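Local coordinates for protein CD38 molecule (Bos taurus, PDB 3GH3) that is an ectoenzyme of the ADP-ribosyl cyclase family, a mixed alpha/beta protein with a helix-rich part and a four-stranded parallel sheet, at residues A[82-87]-A[158-163]. Residues are numbered along the deposited sequence; the frame is centred on the assembly and turned at random.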
# COMPACT_ATOMS: atom_id res chain seq x y z
N GLY A 82 -14.22 3.74 -10.17
CA GLY A 82 -14.31 2.45 -10.85
C GLY A 82 -13.00 1.82 -11.28
O GLY A 82 -12.99 0.80 -11.95
N GLN A 83 -11.88 2.43 -10.90
CA GLN A 83 -10.60 1.99 -11.44
C GLN A 83 -9.60 1.56 -10.37
O GLN A 83 -8.45 1.22 -10.67
CB GLN A 83 -10.03 3.05 -12.39
CG GLN A 83 -10.98 3.30 -13.57
CD GLN A 83 -10.53 4.39 -14.53
OE1 GLN A 83 -9.34 4.73 -14.59
NE2 GLN A 83 -11.48 4.94 -15.29
N GLN A 84 -10.03 1.55 -9.12
CA GLN A 84 -9.13 1.17 -8.03
C GLN A 84 -9.05 -0.33 -7.76
O GLN A 84 -10.06 -1.02 -7.75
CB GLN A 84 -9.56 1.84 -6.74
CG GLN A 84 -8.59 2.87 -6.28
CD GLN A 84 -9.15 3.69 -5.17
OE1 GLN A 84 -8.83 3.46 -3.99
NE2 GLN A 84 -9.97 4.67 -5.53
N VAL A 85 -7.83 -0.82 -7.52
CA VAL A 85 -7.59 -2.22 -7.20
C VAL A 85 -6.87 -2.31 -5.86
O VAL A 85 -5.80 -1.72 -5.68
CB VAL A 85 -6.73 -2.92 -8.29
CG1 VAL A 85 -6.40 -4.37 -7.88
CG2 VAL A 85 -7.45 -2.90 -9.63
N PHE A 86 -7.48 -3.01 -4.92
CA PHE A 86 -6.83 -3.37 -3.67
C PHE A 86 -6.28 -4.80 -3.78
O PHE A 86 -6.67 -5.55 -4.67
CB PHE A 86 -7.84 -3.29 -2.53
CG PHE A 86 -8.40 -1.90 -2.32
CD1 PHE A 86 -7.81 -1.04 -1.41
CD2 PHE A 86 -9.47 -1.45 -3.07
CE1 PHE A 86 -8.30 0.24 -1.22
CE2 PHE A 86 -9.97 -0.17 -2.90
CZ PHE A 86 -9.39 0.68 -1.98
N TRP A 87 -5.35 -5.16 -2.89
CA TRP A 87 -4.76 -6.50 -2.96
C TRP A 87 -4.13 -6.86 -1.63
O TRP A 87 -3.81 -5.99 -0.84
CB TRP A 87 -3.72 -6.58 -4.08
CG TRP A 87 -2.56 -5.63 -3.91
CD1 TRP A 87 -2.47 -4.34 -4.38
CD2 TRP A 87 -1.32 -5.91 -3.24
NE1 TRP A 87 -1.24 -3.80 -4.02
CE2 TRP A 87 -0.53 -4.74 -3.31
CE3 TRP A 87 -0.81 -7.02 -2.57
CZ2 TRP A 87 0.74 -4.66 -2.75
CZ3 TRP A 87 0.46 -6.94 -2.01
CH2 TRP A 87 1.22 -5.77 -2.11
N ALA A 158 -8.16 4.42 0.22
CA ALA A 158 -9.47 3.81 0.45
C ALA A 158 -10.62 4.85 0.48
O ALA A 158 -11.65 4.67 -0.15
CB ALA A 158 -9.47 3.01 1.77
N GLU A 159 -10.43 5.91 1.26
CA GLU A 159 -11.45 6.94 1.41
C GLU A 159 -11.80 7.52 0.05
O GLU A 159 -12.92 7.95 -0.19
CB GLU A 159 -10.92 8.06 2.34
CG GLU A 159 -10.74 7.62 3.78
CD GLU A 159 -10.12 8.69 4.67
OE1 GLU A 159 -9.11 9.31 4.27
OE2 GLU A 159 -10.64 8.89 5.79
N SER A 160 -10.82 7.53 -0.84
CA SER A 160 -10.95 8.14 -2.16
C SER A 160 -11.79 7.30 -3.11
O SER A 160 -12.30 7.81 -4.13
CB SER A 160 -9.55 8.40 -2.74
OG SER A 160 -9.51 8.19 -4.15
N ALA A 161 -11.95 6.01 -2.80
CA ALA A 161 -12.59 5.06 -3.73
C ALA A 161 -14.04 5.43 -4.04
O ALA A 161 -14.79 5.81 -3.14
CB ALA A 161 -12.53 3.62 -3.18
N CYS A 162 -14.45 5.27 -5.30
CA CYS A 162 -15.86 5.44 -5.69
C CYS A 162 -16.31 4.41 -6.72
O CYS A 162 -15.49 3.86 -7.45
CB CYS A 162 -16.15 6.86 -6.22
SG CYS A 162 -14.81 7.58 -7.19
N ASN A 163 -17.62 4.19 -6.77
CA ASN A 163 -18.22 3.17 -7.65
C ASN A 163 -17.64 1.78 -7.35
O ASN A 163 -17.45 1.42 -6.20
CB ASN A 163 -18.11 3.57 -9.13
CG ASN A 163 -18.90 4.86 -9.45
OD1 ASN A 163 -19.74 5.28 -8.67
ND2 ASN A 163 -18.62 5.46 -10.59
O HOH W 1 -12.60 2.07 -7.92
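F86 reaches A158 and A161 with the far end of its ring, a small worked example of how a strand residue packs against the end of a helix. Its CB points toward segment 158-163, and chi1 of -62° swings CG away from the carbonyl carbon, which carries the ring out toward the helix end. CB and CG make no contact across to 158-163; contact begins at CE1 and CZ. CE1 lies 4.2 Å from A158 CB, while CZ comes to 4.0 Å from A158 CA. CZ also faces A161 CB, more loosely, at 4.5 Å. A158 CA and A161 CB lie close to the ring plane, so the last turn of the helix and the residue after it meet the ring at its edge. Two residues earlier, Q84 also points toward this segment: its extended side chain brings CD to 3.9 Å from A161 CB, lying against the turn that A161 N closes by bonding to A158 O.

Polar contacts take over in the loop that precedes strand 85-87. G82 N donates to C162 O at 3.0 Å (N-H...O 150°). The same oxygen receives a weak hydrogen bond from a water, which in turn accepts from Q84 N at 2.9 Å. C162 O thus takes G82 N directly and Q84 N only weakly, by way of the water, and the C81-C162 disulfide adds a covalent tie next to it.

In the fold, helix 145-160 leads here into strand 164-170, the parallel neighbour of 85-87 at the edge of an alpha/beta sheet, where the F86 backbone bonds to R166 and V168. The F86 ring is packed between these elements, touching F157 of the helix, V165 and V167 of the adjoining strand, and E187 of helix 182-187.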